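Local atomic coordinates of mandelate racemase / muconate lactonizing enzyme (Burkholderia pseudomallei, PDB entry 2POD), a protein that is of unknown function but belongs to the enolase superfamily, whose members work around a metal ion in a barrel, and may act as a lyase. Residues A289-L294 with H316-P321; R118-C123 with V345-R350. All blocks are in the same frame, centred on the assembly; numbering follows the deposited sequence.

In the fold
After the N-terminal domain the chain reaches 118-123, on the first parallel strand of the barrel, and then passes through most of the remaining barrel before 345-350 returns beside it. Contact 2 thereby closes a loop of some 220 residues, joining the first and eighth parallel strands and sealing the barrel. Contact 1 lies wholly within that loop: strands 289-294 and 319-321 are neighbours, separated by little more than helix 301-314. The two contacts do not cross, and their centres are about 15 Å apart. They meet where Pro321 and Ala320 of contact 1 pack against Val345, Gln346 and Glu347 of contact 2. The barrel order here is 289-294, 319-321, 346-348, 117-122.

Contact 1: residues A289-L294 with H316-P321; sequences AGIVML and HLPVAP
Val292 and Val319 meet in the closely packed middle of this buried contact. The backbone of Val292 is bonded at both ends: its N donates to Pro318 O at 2.9 Å, and its O receives Ala320 N at 3.1 Å. Val319 CA also lies 3.2 Å from Val292 O in a CA-H...O contact. On the face that carries both valines, the two branches of Val292 are shared out. CG1, anti to the backbone N (chi1 170°), meets Val319 CG2 at 3.9 Å, whereas CG2, beside that N, touches Leu317 CD1 at about a right angle between the side chains. On the same face Leu294 CD2 touches Val319 CG1. Phe280 of helix 276-285 and Ile308 and Ala312 of helix 301-314 pack against Val292 from outside. This is a right-handed beta-alpha-beta unit of the enolase-type barrel, strand 289-294, helix 301-314 and strand 319-321, and its other face looks inward. There the bent selenomethionine Met293 leads away from Ala320, its side chain about 5 Å from the bound sodium ion held by Glu220, Glu246 and Glu272. From the corner that the chain turns at Gly290 and Ile291, Ile291 CG2 touches Ala320 CB at 4.0 Å. Before that corner no backbone hydrogen bond joins the segments; carbons of Leu317 and Pro318 press on the carbonyl oxygens of Ala289 and Gly290. The C-terminal end is looser: Leu294 N is 3.7 Å from Ala320 O, Pro321 CA makes a CA-H...O contact with Leu294 O at 3.4 Å, and Leu294 has a backbone hydrogen bond with His322. Beyond Leu317, His316, the C-prime residue of the Schellman motif that ends the helix, turns to other subunits: its NE2 is hydrogen-bonded to Asp252 of the second subunit, and its ring meets Trp278 of the third.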
loop_
_atom_site.group_PDB
_atom_site.type_symbol
_atom_site.label_atom_id
_atom_site.label_comp_id
_atom_site.label_asym_id
_atom_site.label_seq_id
_atom_site.Cartn_x
_atom_site.Cartn_y
_atom_site.Cartn_z
ATOM N N ALA B 289 -17.721 0.757 3.455
ATOM C CA ALA B 289 -19.170 0.590 3.502
ATOM C C ALA B 289 -19.545 -0.780 4.040
ATOM O O ALA B 289 -18.877 -1.780 3.752
ATOM C CB ALA B 289 -19.778 0.809 2.146
ATOM N N GLY B 290 -20.616 -0.814 4.829
ATOM C CA GLY B 290 -21.232 -2.063 5.254
ATOM C C GLY B 290 -22.513 -2.361 4.498
ATOM O O GLY B 290 -22.804 -3.512 4.187
ATOM N N ILE B 291 -23.292 -1.325 4.210
ATOM C CA ILE B 291 -24.519 -1.485 3.440
ATOM C C ILE B 291 -24.446 -0.586 2.225
ATOM O O ILE B 291 -24.193 0.611 2.343
ATOM C CB ILE B 291 -25.810 -1.197 4.278
ATOM C CG1 ILE B 291 -25.938 -2.192 5.437
ATOM C CG2 ILE B 291 -27.077 -1.331 3.406
ATOM C CD1 ILE B 291 -25.557 -1.626 6.766
ATOM N N VAL B 292 -24.640 -1.178 1.055
ATOM C CA VAL B 292 -24.680 -0.420 -0.184
ATOM C C VAL B 292 -26.088 0.119 -0.399
ATOM O O VAL B 292 -27.022 -0.633 -0.661
ATOM C CB VAL B 292 -24.168 -1.258 -1.380
ATOM C CG1 VAL B 292 -24.444 -0.553 -2.704
ATOM C CG2 VAL B 292 -22.667 -1.504 -1.218
HETATM N N MSE B 293 -26.240 1.427 -0.243
HETATM C CA MSE B 293 -27.517 2.074 -0.500
HETATM C C MSE B 293 -27.539 2.737 -1.851
HETATM O O MSE B 293 -26.500 3.100 -2.391
HETATM C CB MSE B 293 -27.865 3.084 0.581
HETATM C CG MSE B 293 -29.298 2.938 1.047
HETATM SE SE MSE B 293 -30.175 4.495 1.768
HETATM C CE MSE B 293 -28.840 5.833 1.307
ATOM N N LEU B 294 -28.743 2.922 -2.370
ATOM C CA LEU B 294 -28.987 2.955 -3.797
ATOM C C LEU B 294 -30.345 3.605 -3.971
ATOM O O LEU B 294 -31.314 3.152 -3.383
ATOM C CB LEU B 294 -29.058 1.507 -4.312
ATOM C CG LEU B 294 -28.757 1.152 -5.765
ATOM C CD1 LEU B 294 -27.662 2.036 -6.290
ATOM C CD2 LEU B 294 -28.328 -0.291 -5.842
ATOM N N HIS B 316 -19.621 -9.061 -0.307
ATOM C CA HIS B 316 -20.371 -9.607 0.838
ATOM C C HIS B 316 -21.242 -8.556 1.502
ATOM O O HIS B 316 -21.472 -8.600 2.713
ATOM C CB HIS B 316 -19.461 -10.295 1.874
ATOM C CG HIS B 316 -18.571 -11.351 1.302
ATOM N ND1 HIS B 316 -17.220 -11.157 1.113
ATOM C CD2 HIS B 316 -18.833 -12.613 0.886
ATOM C CE1 HIS B 316 -16.686 -12.252 0.604
ATOM N NE2 HIS B 316 -17.644 -13.149 0.454
ATOM N N LEU B 317 -21.720 -7.608 0.699
ATOM C CA LEU B 317 -22.498 -6.494 1.218
ATOM C C LEU B 317 -23.958 -6.582 0.784
ATOM O O LEU B 317 -24.243 -6.994 -0.343
ATOM C CB LEU B 317 -21.872 -5.146 0.829
ATOM C CG LEU B 317 -20.428 -4.904 1.264
ATOM C CD1 LEU B 317 -20.039 -3.473 1.000
ATOM C CD2 LEU B 317 -20.172 -5.276 2.724
ATOM N N PRO B 318 -24.888 -6.223 1.691
ATOM C CA PRO B 318 -26.281 -6.079 1.308
ATOM C C PRO B 318 -26.616 -4.745 0.673
ATOM O O PRO B 318 -26.062 -3.711 1.066
ATOM C CB PRO B 318 -27.037 -6.253 2.625
ATOM C CG PRO B 318 -26.070 -5.897 3.697
ATOM C CD PRO B 318 -24.679 -5.973 3.131
ATOM N N VAL B 319 -27.521 -4.784 -0.305
ATOM C CA VAL B 319 -28.170 -3.581 -0.828
ATOM C C VAL B 319 -29.472 -3.250 -0.085
ATOM O O VAL B 319 -30.268 -4.143 0.227
ATOM C CB VAL B 319 -28.366 -3.664 -2.376
ATOM C CG1 VAL B 319 -29.336 -2.606 -2.894
ATOM C CG2 VAL B 319 -27.032 -3.494 -3.063
ATOM N N ALA B 320 -29.653 -1.968 0.222
ATOM C CA ALA B 320 -30.933 -1.440 0.678
ATOM C C ALA B 320 -31.377 -0.298 -0.239
ATOM O O ALA B 320 -30.848 0.809 -0.144
ATOM C CB ALA B 320 -30.824 -0.956 2.124
ATOM N N PRO B 321 -32.337 -0.564 -1.146
ATOM C CA PRO B 321 -32.857 0.482 -2.032
ATOM C C PRO B 321 -33.632 1.604 -1.327
ATOM O O PRO B 321 -34.428 1.346 -0.418
ATOM C CB PRO B 321 -33.753 -0.285 -3.002
ATOM C CG PRO B 321 -33.309 -1.714 -2.873
ATOM C CD PRO B 321 -32.947 -1.869 -1.440
#

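Contact 2: residues R118-C123 with V345-R350; sequences RTYNTC and VQESVR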
loop_
_atom_site.group_PDB
_atom_site.type_symbol
_atom_site.label_atom_id
_atom_site.label_comp_id
_atom_site.label_asym_id
_atom_site.label_seq_id
_atom_site.Cartn_x
_atom_site.Cartn_y
_atom_site.Cartn_z
ATOM N N ARG B 118 -38.730 -7.565 4.088
ATOM C CA ARG B 118 -38.794 -6.702 5.264
ATOM C C ARG B 118 -38.715 -5.227 4.889
ATOM O O ARG B 118 -37.870 -4.816 4.087
ATOM C CB ARG B 118 -37.661 -7.063 6.228
ATOM C CG ARG B 118 -37.730 -6.382 7.580
ATOM C CD ARG B 118 -36.776 -7.041 8.548
ATOM N NE ARG B 118 -36.654 -6.287 9.792
ATOM C CZ ARG B 118 -35.600 -5.550 10.125
ATOM N NH1 ARG B 118 -34.555 -5.458 9.309
ATOM N NH2 ARG B 118 -35.588 -4.910 11.287
ATOM N N THR B 119 -39.627 -4.444 5.451
ATOM C CA THR B 119 -39.590 -3.001 5.297
ATOM C C THR B 119 -39.076 -2.338 6.568
ATOM O O THR B 119 -39.080 -2.948 7.632
ATOM C CB THR B 119 -40.964 -2.437 4.858
ATOM O OG1 THR B 119 -40.776 -1.171 4.220
ATOM C CG2 THR B 119 -41.932 -2.286 6.041
ATOM N N TYR B 120 -38.596 -1.107 6.434
ATOM C CA TYR B 120 -38.326 -0.240 7.573
ATOM C C TYR B 120 -38.931 1.124 7.318
ATOM O O TYR B 120 -39.043 1.551 6.166
ATOM C CB TYR B 120 -36.818 -0.135 7.871
ATOM C CG TYR B 120 -35.991 0.743 6.950
ATOM C CD1 TYR B 120 -35.717 2.077 7.276
ATOM C CD2 TYR B 120 -35.455 0.234 5.766
ATOM C CE1 TYR B 120 -34.953 2.886 6.429
ATOM C CE2 TYR B 120 -34.679 1.032 4.919
ATOM C CZ TYR B 120 -34.438 2.356 5.254
ATOM O OH TYR B 120 -33.670 3.145 4.427
ATOM N N ASN B 121 -39.321 1.805 8.391
ATOM C CA ASN B 121 -40.032 3.073 8.260
ATOM C C ASN B 121 -39.132 4.273 8.439
ATOM O O ASN B 121 -38.572 4.497 9.511
ATOM C CB ASN B 121 -41.239 3.155 9.197
ATOM C CG ASN B 121 -42.247 4.201 8.749
ATOM O OD1 ASN B 121 -42.973 4.002 7.774
ATOM N ND2 ASN B 121 -42.280 5.330 9.447
ATOM N N THR B 122 -38.988 5.042 7.370
ATOM C CA THR B 122 -38.339 6.336 7.452
ATOM C C THR B 122 -39.337 7.332 8.050
ATOM O O THR B 122 -40.343 7.679 7.421
ATOM C CB THR B 122 -37.815 6.763 6.064
ATOM O OG1 THR B 122 -36.774 5.864 5.672
ATOM C CG2 THR B 122 -37.263 8.183 6.064
ATOM N N CYS B 123 -39.050 7.768 9.275
ATOM C CA CYS B 123 -39.969 8.573 10.076
ATOM C C CYS B 123 -40.030 10.032 9.615
ATOM O O CYS B 123 -39.661 10.946 10.356
ATOM C CB CYS B 123 -39.590 8.492 11.559
ATOM S SG CYS B 123 -39.568 6.812 12.239
ATOM N N VAL B 345 -33.322 -4.710 3.227
ATOM C CA VAL B 345 -34.596 -4.100 3.567
ATOM C C VAL B 345 -35.029 -3.235 2.401
ATOM O O VAL B 345 -34.217 -2.874 1.555
ATOM C CB VAL B 345 -34.518 -3.222 4.847
ATOM C CG1 VAL B 345 -34.783 -4.053 6.089
ATOM C CG2 VAL B 345 -33.178 -2.498 4.949
ATOM N N GLN B 346 -36.317 -2.922 2.357
ATOM C CA GLN B 346 -36.832 -1.905 1.461
ATOM C C GLN B 346 -37.398 -0.752 2.270
ATOM O O GLN B 346 -38.369 -0.931 3.010
ATOM C CB GLN B 346 -37.911 -2.502 0.557
ATOM C CG GLN B 346 -38.582 -1.493 -0.350
ATOM C CD GLN B 346 -37.592 -0.764 -1.219
ATOM O OE1 GLN B 346 -37.458 0.455 -1.138
ATOM N NE2 GLN B 346 -36.881 -1.508 -2.051
ATOM N N GLU B 347 -36.782 0.421 2.128
ATOM C CA GLU B 347 -37.319 1.681 2.662
ATOM C C GLU B 347 -38.764 1.915 2.227
ATOM O O GLU B 347 -39.095 1.769 1.051
ATOM C CB GLU B 347 -36.438 2.854 2.216
ATOM C CG GLU B 347 -36.826 4.219 2.780
ATOM C CD GLU B 347 -35.680 5.225 2.749
ATOM O OE1 GLU B 347 -34.548 4.839 2.387
ATOM O OE2 GLU B 347 -35.906 6.403 3.103
ATOM N N SER B 348 -39.613 2.249 3.193
ATOM C CA SER B 348 -40.933 2.800 2.914
ATOM C C SER B 348 -41.313 3.828 3.976
ATOM O O SER B 348 -40.762 3.827 5.085
ATOM C CB SER B 348 -41.976 1.682 2.855
ATOM O OG SER B 348 -42.243 1.157 4.149
ATOM N N VAL B 349 -42.245 4.713 3.625
ATOM C CA VAL B 349 -42.743 5.744 4.540
ATOM C C VAL B 349 -44.266 5.615 4.653
ATOM O O VAL B 349 -44.976 5.800 3.668
ATOM C CB VAL B 349 -42.369 7.167 4.043
ATOM C CG1 VAL B 349 -42.756 8.222 5.070
ATOM C CG2 VAL B 349 -40.889 7.260 3.762
ATOM N N ARG B 350 -44.756 5.293 5.848
ATOM C CA ARG B 350 -46.176 4.980 6.042
ATOM C C ARG B 350 -47.122 6.157 5.798
ATOM O O ARG B 350 -48.220 5.971 5.272
ATOM C CB ARG B 350 -46.434 4.294 7.391
ATOM C CG ARG B 350 -46.029 5.104 8.609
ATOM C CD ARG B 350 -46.292 4.352 9.894
ATOM N NE ARG B 350 -46.131 5.238 11.044
ATOM C CZ ARG B 350 -46.547 4.966 12.277
ATOM N NH1 ARG B 350 -47.153 3.818 12.548
ATOM N NH2 ARG B 350 -46.353 5.851 13.244
HETATM O O HOH W 1 -43.254 1.677 6.579
#
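Tyr120 and Glu347 are paired across the two parallel strands that close the enolase-type barrel, first against eighth, their side chains crossing obliquely. With CG between its backbone N and carbonyl carbon (chi1 76°), Tyr120 crosses Val345 at about a right angle, CD2 lying 3.6 Å from Val345 CG2. Its OH is 2.8 Å from Glu347 OE1 and is hydrogen-bonded to Lys176. Glu347 runs out extended, about 5 Å from the bound sodium ion, and Thr122 OG1 donates to its OE2 at 2.8 Å, from 59° out of the carboxylate plane. Among the residues facing the other way, Thr119 OG1, anti to the backbone N (chi1 -157°), donates to Gln346 O at 2.7 Å and also lies beside Ser348 OG. At the start of the two strands Arg118 and Val345 run alongside each other, pointing the same way, while the guanidinium forms a salt bridge with Asp216 and a cation-pi contact with Tyr191 of the second subunit. Asn121 OD1 takes two donors where helix 350-356 starts: a water that also bonds Ser348 OG donates to it at 2.6 Å, and Arg350 N, 2.9 Å away, meets a lone pair in the amide plane.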